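Local coordinates for conserved exported protein (Bacteroides fragilis, PDB 3CLW) that probably hydrolyses O-glycosidic bonds, though its substrate is unknown, at residues Gly335-His343 with Thr440-Glu448; Lys391-Phe402 with Tyr465-Leu473. All blocks are in the same frame, centred on the assembly; numbering follows the deposited sequence.

Contact 1 (Gly335-His343 with Thr440-Glu448)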
loop_
_atom_site.group_PDB
_atom_site.type_symbol
_atom_site.label_atom_id
_atom_site.label_comp_id
_atom_site.label_asym_id
_atom_site.label_seq_id
_atom_site.Cartn_x
_atom_site.Cartn_y
_atom_site.Cartn_z
ATOM N N GLY A 335 1.951 -2.739 15.792
ATOM C CA GLY A 335 1.776 -3.911 14.954
ATOM C C GLY A 335 0.333 -4.426 14.881
ATOM O O GLY A 335 -0.168 -4.747 13.805
ATOM N N LEU A 336 -0.338 -4.515 16.032
ATOM C CA LEU A 336 -1.738 -4.947 16.071
ATOM C C LEU A 336 -2.712 -3.886 15.556
ATOM O O LEU A 336 -3.699 -4.236 14.942
ATOM C CB LEU A 336 -2.148 -5.373 17.477
ATOM C CG LEU A 336 -1.476 -6.589 18.107
ATOM C CD1 LEU A 336 -1.619 -6.488 19.612
ATOM C CD2 LEU A 336 -2.051 -7.898 17.598
ATOM N N TYR A 337 -2.434 -2.603 15.789
ATOM C CA TYR A 337 -3.269 -1.515 15.263
ATOM C C TYR A 337 -3.356 -1.574 13.729
ATOM O O TYR A 337 -4.444 -1.414 13.137
ATOM C CB TYR A 337 -2.694 -0.183 15.713
ATOM C CG TYR A 337 -3.465 1.068 15.319
ATOM C CD1 TYR A 337 -3.144 1.767 14.161
ATOM C CD2 TYR A 337 -4.480 1.589 16.151
ATOM C CE1 TYR A 337 -3.806 2.913 13.805
ATOM C CE2 TYR A 337 -5.150 2.772 15.818
ATOM C CZ TYR A 337 -4.810 3.423 14.628
ATOM O OH TYR A 337 -5.453 4.592 14.264
ATOM N N VAL A 338 -2.211 -1.832 13.095
ATOM C CA VAL A 338 -2.137 -1.859 11.648
ATOM C C VAL A 338 -2.687 -3.168 11.135
ATOM O O VAL A 338 -3.379 -3.173 10.146
ATOM C CB VAL A 338 -0.706 -1.604 11.115
ATOM C CG1 VAL A 338 -0.679 -1.653 9.607
ATOM C CG2 VAL A 338 -0.190 -0.256 11.574
ATOM N N ALA A 339 -2.392 -4.277 11.809
ATOM C CA ALA A 339 -2.995 -5.555 11.432
ATOM C C ALA A 339 -4.539 -5.476 11.419
ATOM O O ALA A 339 -5.183 -6.151 10.656
ATOM C CB ALA A 339 -2.522 -6.663 12.324
ATOM N N ARG A 340 -5.110 -4.653 12.286
ATOM C CA ARG A 340 -6.563 -4.439 12.342
ATOM C C ARG A 340 -7.067 -3.662 11.114
ATOM O O ARG A 340 -8.102 -4.012 10.531
ATOM C CB ARG A 340 -6.938 -3.685 13.631
ATOM C CG ARG A 340 -8.429 -3.294 13.680
ATOM C CD ARG A 340 -8.866 -2.870 15.067
ATOM N NE ARG A 340 -8.310 -1.572 15.412
ATOM C CZ ARG A 340 -8.663 -0.904 16.500
ATOM N NH1 ARG A 340 -9.560 -1.429 17.344
ATOM N NH2 ARG A 340 -8.137 0.285 16.747
ATOM N N ILE A 341 -6.323 -2.632 10.708
ATOM C CA ILE A 341 -6.620 -1.983 9.448
ATOM C C ILE A 341 -6.614 -3.005 8.319
ATOM O O ILE A 341 -7.557 -3.036 7.509
ATOM C CB ILE A 341 -5.652 -0.848 9.095
ATOM C CG1 ILE A 341 -5.667 0.230 10.167
ATOM C CG2 ILE A 341 -6.061 -0.220 7.753
ATOM C CD1 ILE A 341 -4.450 1.131 10.149
ATOM N N ILE A 342 -5.580 -3.850 8.280
ATOM C CA ILE A 342 -5.471 -4.820 7.203
ATOM C C ILE A 342 -6.688 -5.750 7.161
ATOM O O ILE A 342 -7.319 -5.915 6.095
ATOM C CB ILE A 342 -4.145 -5.634 7.237
ATOM C CG1 ILE A 342 -2.955 -4.712 6.943
ATOM C CG2 ILE A 342 -4.183 -6.807 6.198
ATOM C CD1 ILE A 342 -1.554 -5.330 7.177
ATOM N N HIS A 343 -7.009 -6.345 8.313
ATOM C CA HIS A 343 -8.111 -7.283 8.390
ATOM C C HIS A 343 -9.440 -6.688 7.893
ATOM O O HIS A 343 -10.163 -7.316 7.134
ATOM C CB HIS A 343 -8.283 -7.773 9.809
ATOM C CG HIS A 343 -9.544 -8.549 10.015
ATOM N ND1 HIS A 343 -9.625 -9.904 9.790
ATOM C CD2 HIS A 343 -10.777 -8.155 10.401
ATOM C CE1 HIS A 343 -10.856 -10.311 10.039
ATOM N NE2 HIS A 343 -11.572 -9.266 10.402
ATOM N N THR A 440 -5.189 -18.924 7.211
ATOM C CA THR A 440 -6.066 -18.219 8.124
ATOM C C THR A 440 -5.239 -17.277 9.019
ATOM O O THR A 440 -4.188 -17.651 9.539
ATOM C CB THR A 440 -6.887 -19.241 8.938
ATOM O OG1 THR A 440 -7.623 -20.065 8.019
ATOM C CG2 THR A 440 -7.843 -18.564 9.850
ATOM N N VAL A 441 -5.690 -16.042 9.159
ATOM C CA VAL A 441 -4.953 -15.077 9.957
ATOM C C VAL A 441 -5.881 -14.560 11.027
ATOM O O VAL A 441 -6.930 -13.992 10.720
ATOM C CB VAL A 441 -4.381 -13.900 9.104
ATOM C CG1 VAL A 441 -3.572 -12.946 9.961
ATOM C CG2 VAL A 441 -3.529 -14.410 7.956
ATOM N N ALA A 442 -5.490 -14.783 12.274
ATOM C CA ALA A 442 -6.285 -14.465 13.436
ATOM C C ALA A 442 -5.616 -13.397 14.258
ATOM O O ALA A 442 -4.455 -13.533 14.649
ATOM C CB ALA A 442 -6.509 -15.714 14.282
ATOM N N ILE A 443 -6.337 -12.319 14.515
ATOM C CA ILE A 443 -5.819 -11.290 15.413
ATOM C C ILE A 443 -6.513 -11.389 16.740
ATOM O O ILE A 443 -7.741 -11.253 16.802
ATOM C CB ILE A 443 -6.031 -9.852 14.873
ATOM C CG1 ILE A 443 -5.521 -9.738 13.435
ATOM C CG2 ILE A 443 -5.372 -8.819 15.815
ATOM C CD1 ILE A 443 -5.984 -8.476 12.738
ATOM N N ASN A 444 -5.722 -11.605 17.796
ATOM C CA ASN A 444 -6.225 -11.520 19.156
ATOM C C ASN A 444 -5.947 -10.142 19.761
ATOM O O ASN A 444 -4.871 -9.884 20.332
ATOM C CB ASN A 444 -5.662 -12.639 20.038
ATOM C CG ASN A 444 -6.350 -12.703 21.408
ATOM O OD1 ASN A 444 -7.097 -11.802 21.785
ATOM N ND2 ASN A 444 -6.095 -13.764 22.145
ATOM N N TYR A 445 -6.946 -9.264 19.641
ATOM C CA TYR A 445 -6.784 -7.860 20.005
ATOM C C TYR A 445 -6.994 -7.671 21.492
ATOM O O TYR A 445 -6.632 -6.628 22.038
ATOM C CB TYR A 445 -7.760 -6.979 19.217
ATOM C CG TYR A 445 -7.264 -5.571 19.003
ATOM C CD1 TYR A 445 -6.367 -5.286 17.973
ATOM C CD2 TYR A 445 -7.674 -4.529 19.834
ATOM C CE1 TYR A 445 -5.896 -4.012 17.757
ATOM C CE2 TYR A 445 -7.189 -3.242 19.647
ATOM C CZ TYR A 445 -6.303 -2.990 18.586
ATOM O OH TYR A 445 -5.808 -1.724 18.363
ATOM N N SER A 446 -7.595 -8.674 22.138
ATOM C CA SER A 446 -7.954 -8.593 23.555
ATOM C C SER A 446 -6.731 -8.848 24.424
ATOM O O SER A 446 -5.692 -9.320 23.934
ATOM C CB SER A 446 -9.029 -9.635 23.892
ATOM O OG SER A 446 -8.441 -10.925 24.020
ATOM N N LYS A 447 -6.866 -8.561 25.717
ATOM C CA LYS A 447 -5.810 -8.835 26.700
ATOM C C LYS A 447 -5.884 -10.231 27.313
ATOM O O LYS A 447 -5.149 -10.534 28.268
ATOM C CB LYS A 447 -5.835 -7.797 27.813
ATOM C CG LYS A 447 -5.270 -6.456 27.433
ATOM C CD LYS A 447 -5.612 -5.427 28.495
ATOM C CE LYS A 447 -6.934 -4.736 28.192
ATOM N NZ LYS A 447 -6.952 -3.365 28.800
ATOM N N GLU A 448 -6.726 -11.090 26.750
ATOM C CA GLU A 448 -6.880 -12.450 27.242
ATOM C C GLU A 448 -6.519 -13.473 26.176
ATOM O O GLU A 448 -6.940 -13.352 25.026
ATOM C CB GLU A 448 -8.328 -12.696 27.717
HETATM O O HOH W 1 -7.608 -11.592 9.426
#

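Contact 2 (Lys391-Phe402 with Tyr465-Leu473)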
loop_
_atom_site.group_PDB
_atom_site.type_symbol
_atom_site.label_atom_id
_atom_site.label_comp_id
_atom_site.label_asym_id
_atom_site.label_seq_id
_atom_site.Cartn_x
_atom_site.Cartn_y
_atom_site.Cartn_z
ATOM N N LYS A 391 7.207 -4.190 14.707
ATOM C CA LYS A 391 6.197 -5.246 14.769
ATOM C C LYS A 391 5.175 -5.141 13.606
ATOM O O LYS A 391 4.464 -6.117 13.298
ATOM C CB LYS A 391 5.495 -5.240 16.126
ATOM C CG LYS A 391 6.428 -5.647 17.293
ATOM C CD LYS A 391 6.741 -7.142 17.223
ATOM C CE LYS A 391 7.739 -7.558 18.299
ATOM N NZ LYS A 391 7.947 -9.039 18.235
ATOM N N MET A 392 5.115 -3.951 12.998
ATOM C CA MET A 392 4.287 -3.664 11.853
ATOM C C MET A 392 4.817 -4.471 10.695
ATOM O O MET A 392 4.040 -4.962 9.896
ATOM C CB MET A 392 4.261 -2.160 11.528
ATOM C CG MET A 392 3.332 -1.321 12.466
ATOM S SD MET A 392 3.453 0.470 12.437
ATOM C CE MET A 392 5.072 0.693 13.226
ATOM N N LEU A 393 6.136 -4.651 10.608
ATOM C CA LEU A 393 6.647 -5.473 9.528
ATOM C C LEU A 393 6.113 -6.883 9.701
ATOM O O LEU A 393 5.598 -7.480 8.771
ATOM C CB LEU A 393 8.192 -5.460 9.461
ATOM C CG LEU A 393 8.833 -6.185 8.256
ATOM C CD1 LEU A 393 10.220 -5.648 7.920
ATOM C CD2 LEU A 393 8.951 -7.677 8.517
ATOM N N TRP A 394 6.241 -7.415 10.908
ATOM C CA TRP A 394 5.863 -8.799 11.175
ATOM C C TRP A 394 4.343 -9.080 11.106
ATOM O O TRP A 394 3.905 -10.126 10.605
ATOM C CB TRP A 394 6.555 -9.272 12.461
ATOM C CG TRP A 394 8.049 -9.122 12.287
ATOM C CD1 TRP A 394 8.881 -8.230 12.939
ATOM C CD2 TRP A 394 8.882 -9.829 11.339
ATOM N NE1 TRP A 394 10.170 -8.395 12.477
ATOM C CE2 TRP A 394 10.189 -9.337 11.483
ATOM C CE3 TRP A 394 8.633 -10.828 10.372
ATOM C CZ2 TRP A 394 11.262 -9.826 10.720
ATOM C CZ3 TRP A 394 9.669 -11.288 9.611
ATOM C CH2 TRP A 394 10.981 -10.784 9.778
ATOM N N THR A 395 3.537 -8.132 11.543
ATOM C CA THR A 395 2.087 -8.329 11.476
ATOM C C THR A 395 1.591 -8.227 10.033
ATOM O O THR A 395 0.646 -8.932 9.663
ATOM C CB THR A 395 1.301 -7.367 12.382
ATOM O OG1 THR A 395 1.555 -6.011 11.994
ATOM C CG2 THR A 395 1.699 -7.572 13.852
ATOM N N THR A 396 2.234 -7.382 9.226
ATOM C CA THR A 396 1.959 -7.364 7.773
ATOM C C THR A 396 2.320 -8.716 7.168
ATOM O O THR A 396 1.542 -9.303 6.414
ATOM C CB THR A 396 2.730 -6.257 7.024
ATOM O OG1 THR A 396 2.397 -4.988 7.578
ATOM C CG2 THR A 396 2.370 -6.241 5.545
ATOM N N ALA A 397 3.496 -9.210 7.536
ATOM C CA ALA A 397 3.992 -10.502 7.051
ATOM C C ALA A 397 3.058 -11.674 7.350
ATOM O O ALA A 397 2.998 -12.594 6.564
ATOM C CB ALA A 397 5.437 -10.776 7.586
ATOM N N ASN A 398 2.339 -11.637 8.477
ATOM C CA ASN A 398 1.329 -12.649 8.800
ATOM C C ASN A 398 0.398 -12.802 7.604
ATOM O O ASN A 398 -0.040 -13.895 7.261
ATOM C CB ASN A 398 0.492 -12.223 10.031
ATOM C CG ASN A 398 1.094 -12.706 11.358
ATOM O OD1 ASN A 398 0.870 -13.861 11.800
ATOM N ND2 ASN A 398 1.843 -11.829 12.004
ATOM N N TYR A 399 0.096 -11.672 6.976
ATOM C CA TYR A 399 -0.705 -11.659 5.759
ATOM C C TYR A 399 0.141 -11.858 4.504
ATOM O O TYR A 399 -0.015 -12.872 3.799
ATOM C CB TYR A 399 -1.472 -10.350 5.660
ATOM C CG TYR A 399 -2.561 -10.202 6.675
ATOM C CD1 TYR A 399 -3.825 -10.773 6.467
ATOM C CD2 TYR A 399 -2.353 -9.463 7.851
ATOM C CE1 TYR A 399 -4.862 -10.620 7.413
ATOM C CE2 TYR A 399 -3.382 -9.305 8.791
ATOM C CZ TYR A 399 -4.621 -9.893 8.556
ATOM O OH TYR A 399 -5.617 -9.732 9.486
ATOM N N SER A 400 1.042 -10.892 4.247
ATOM C CA SER A 400 1.753 -10.816 2.980
ATOM C C SER A 400 2.563 -12.024 2.613
ATOM O O SER A 400 2.607 -12.386 1.437
ATOM C CB SER A 400 2.592 -9.520 2.859
ATOM O OG SER A 400 3.699 -9.472 3.758
ATOM N N PHE A 401 3.198 -12.665 3.592
ATOM C CA PHE A 401 4.122 -13.810 3.313
ATOM C C PHE A 401 3.335 -15.070 2.878
ATOM O O PHE A 401 3.818 -15.872 2.087
ATOM C CB PHE A 401 5.017 -14.094 4.564
ATOM C CG PHE A 401 6.084 -15.157 4.366
ATOM C CD1 PHE A 401 7.382 -14.806 4.011
ATOM C CD2 PHE A 401 5.808 -16.504 4.596
ATOM C CE1 PHE A 401 8.413 -15.800 3.873
ATOM C CE2 PHE A 401 6.817 -17.513 4.439
ATOM C CZ PHE A 401 8.114 -17.151 4.080
ATOM N N PHE A 402 2.102 -15.195 3.388
ATOM C CA PHE A 402 1.249 -16.369 3.185
ATOM C C PHE A 402 0.033 -16.162 2.222
ATOM O O PHE A 402 -0.428 -17.098 1.555
ATOM C CB PHE A 402 0.771 -16.836 4.555
ATOM C CG PHE A 402 1.889 -17.277 5.468
ATOM C CD1 PHE A 402 2.494 -18.522 5.288
ATOM C CD2 PHE A 402 2.349 -16.439 6.491
ATOM C CE1 PHE A 402 3.524 -18.944 6.126
ATOM C CE2 PHE A 402 3.376 -16.836 7.320
ATOM C CZ PHE A 402 3.976 -18.099 7.135
ATOM N N TYR A 465 2.293 -19.678 12.741
ATOM C CA TYR A 465 3.292 -18.606 12.736
ATOM C C TYR A 465 2.740 -17.455 13.547
ATOM O O TYR A 465 1.606 -17.029 13.328
ATOM C CB TYR A 465 3.580 -18.181 11.309
ATOM C CG TYR A 465 4.012 -19.315 10.421
ATOM C CD1 TYR A 465 5.375 -19.614 10.244
ATOM C CD2 TYR A 465 3.071 -20.108 9.749
ATOM C CE1 TYR A 465 5.775 -20.678 9.404
ATOM C CE2 TYR A 465 3.467 -21.155 8.912
ATOM C CZ TYR A 465 4.812 -21.445 8.756
ATOM O OH TYR A 465 5.209 -22.485 7.925
ATOM N N LEU A 466 3.538 -16.949 14.482
ATOM C CA LEU A 466 3.045 -16.107 15.568
ATOM C C LEU A 466 3.879 -14.847 15.796
ATOM O O LEU A 466 5.116 -14.930 15.910
ATOM C CB LEU A 466 3.024 -16.935 16.853
ATOM C CG LEU A 466 2.215 -16.517 18.072
ATOM C CD1 LEU A 466 0.753 -16.404 17.699
ATOM C CD2 LEU A 466 2.370 -17.550 19.167
ATOM N N THR A 467 3.179 -13.702 15.841
ATOM C CA THR A 467 3.744 -12.390 16.169
ATOM C C THR A 467 3.140 -11.850 17.481
ATOM O O THR A 467 1.930 -11.707 17.623
ATOM C CB THR A 467 3.513 -11.357 15.032
ATOM O OG1 THR A 467 4.065 -11.852 13.816
ATOM C CG2 THR A 467 4.183 -10.016 15.357
ATOM N N THR A 468 4.006 -11.575 18.445
ATOM C CA THR A 468 3.590 -11.031 19.718
ATOM C C THR A 468 4.579 -9.944 20.127
ATOM O O THR A 468 5.475 -9.563 19.346
ATOM C CB THR A 468 3.604 -12.110 20.828
ATOM O OG1 THR A 468 4.953 -12.538 21.040
ATOM C CG2 THR A 468 2.750 -13.289 20.457
ATOM N N ILE A 469 4.417 -9.450 21.354
ATOM C CA ILE A 469 5.409 -8.558 21.963
ATOM C C ILE A 469 6.816 -9.175 21.951
ATOM O O ILE A 469 7.779 -8.457 21.817
ATOM C CB ILE A 469 4.978 -8.077 23.415
ATOM C CG1 ILE A 469 5.895 -6.967 23.909
ATOM C CG2 ILE A 469 4.975 -9.224 24.402
ATOM C CD1 ILE A 469 5.500 -6.360 25.247
ATOM N N ASP A 470 6.910 -10.498 22.045
ATOM C CA ASP A 470 8.184 -11.226 22.075
ATOM C C ASP A 470 8.628 -11.880 20.747
ATOM O O ASP A 470 9.789 -12.272 20.602
ATOM C CB ASP A 470 8.050 -12.388 23.074
ATOM C CG ASP A 470 7.931 -11.931 24.503
ATOM O OD1 ASP A 470 8.623 -10.950 24.906
ATOM O OD2 ASP A 470 7.119 -12.552 25.226
ATOM N N LYS A 471 7.695 -12.047 19.804
ATOM C CA LYS A 471 7.912 -12.900 18.636
ATOM C C LYS A 471 7.720 -12.155 17.307
ATOM O O LYS A 471 6.710 -11.465 17.111
ATOM C CB LYS A 471 6.971 -14.109 18.716
ATOM C CG LYS A 471 7.325 -15.123 19.828
ATOM C CD LYS A 471 6.145 -16.011 20.283
ATOM C CE LYS A 471 6.604 -17.137 21.264
ATOM N NZ LYS A 471 7.476 -16.651 22.440
ATOM N N ASN A 472 8.699 -12.277 16.405
ATOM C CA ASN A 472 8.571 -11.763 15.044
ATOM C C ASN A 472 8.189 -12.907 14.110
ATOM O O ASN A 472 9.053 -13.586 13.583
ATOM C CB ASN A 472 9.877 -11.138 14.557
ATOM C CG ASN A 472 10.336 -9.924 15.415
ATOM O OD1 ASN A 472 9.542 -9.249 16.086
ATOM N ND2 ASN A 472 11.638 -9.658 15.374
ATOM N N LEU A 473 6.896 -13.126 13.911
ATOM C CA LEU A 473 6.415 -14.191 13.010
ATOM C C LEU A 473 7.230 -15.478 13.163
ATOM O O LEU A 473 7.899 -15.945 12.241
ATOM C CB LEU A 473 6.341 -13.708 11.551
ATOM C CG LEU A 473 5.425 -14.510 10.612
ATOM C CD1 LEU A 473 3.979 -14.559 11.125
ATOM C CD2 LEU A 473 5.459 -13.913 9.229
HETATM O O HOH W 2 10.306 -9.450 19.836
#

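Contact 1 (Gly335-His343 with Thr440-Glu448)
His343 ND1 and Val441 O are joined through one water, 2.7 Å from ND1 in the plane of the imidazole and donating to the Val441 carbonyl. Beside this bridge, the CB of His343 rests 3.8 Å from Ile443 CD1. That methyl is the end of an extended branch (chi2 166°), which drives it into the helix until it lies 3.2 Å from Ala339 O, a tight fit against a carbonyl already used by His343 N. Leu336 slides past Ile443 in the opposite direction, its CD2 3.9 Å from Ile443 CG2. Helix 328-347 here covers one face of strand 438-444, whose neighbours are strands 427-433 and 490-495; this is consistent with the TIM barrel joined to a beta domain in family 30 glycoside hydrolases. Just past the strand, Tyr445 reaches back to the helix. The Arg340 chain, bent at chi3 (72°), lays its guanidinium flat on the Tyr445 ring, planes 15° apart and centres 4.5 Å apart. Glu321 ties the pair together, OE1 forming a salt bridge with Arg340 NH2 and OE2 a hydrogen bond with Tyr445 OH. At the edge of the phenol, in its plane, Leu336 O sits 3.6 Å from Tyr445 CE1.

Contact 2 (Lys391-Phe402 with Tyr465-Leu473)
Trp394 and Asn472 lie face to face, the indole and the amide planes only 8° apart. Asn472 belongs to the connection of a beta hairpin, strands 461-467 and 474-480, and helix 391-400 runs roughly antiparallel to the first of these strands. The Asn472 CB makes a CH-pi contact with the five-membered ring of Trp394, 3.3 Å from its centroid and almost on the normal; Leu393 CD2 covers the opposite face, and the indole NE1 is hydrogen-bonded to Thr389 OG1. The same asparagine turns OD1 to Lys391, whose chain meets it at about a right angle, folding at chi2 and then running extended to carry NZ to the connection. Lys391 NZ, 2.7 Å from Asn472 OD1, also donates to Thr468 O at 2.8 Å and more weakly to Lys471 O, with a water as a further acceptor, so the ammonium gathers three oxygens of the connection from the helix side. At the other end of the helix, Phe402 meets Tyr465 obliquely, ring planes at 40°, with CZ poised over the centre of the phenol, 3.4 Å from Tyr465 CD2. Leu473 packs between the indole and Phe402: its CB comes obliquely to Trp394 CE3, and CD2 lies 3.5 Å from Ala397 CB. Between helix and strand, Asn398 ND2 donates to Thr467 OG1 over 2.9 Å, the hydroxyl lying 19° out of the amide plane.

In the fold
Both contacts set a helix against strands of the same beta domain, and strand 490-495 runs between strands 438-444 and 461-467. Contact 1 is wholly buried and brings in a helix of the barrel; contact 2, with 607 Å² buried against 372 Å², runs from a buried aromatic end to a hairpin connection partly exposed to solvent. The chemistry follows: apolar branches, an arginine-tyrosine stack and a bridging water in the first, direct hydrogen bonds donated by a lysine and an asparagine in the second. The two helices also meet each other. Thr395 OG1 probably bonds to Gly335 O, and the Tyr399 hydroxyl packs against His343 CB and Ile443 CD1.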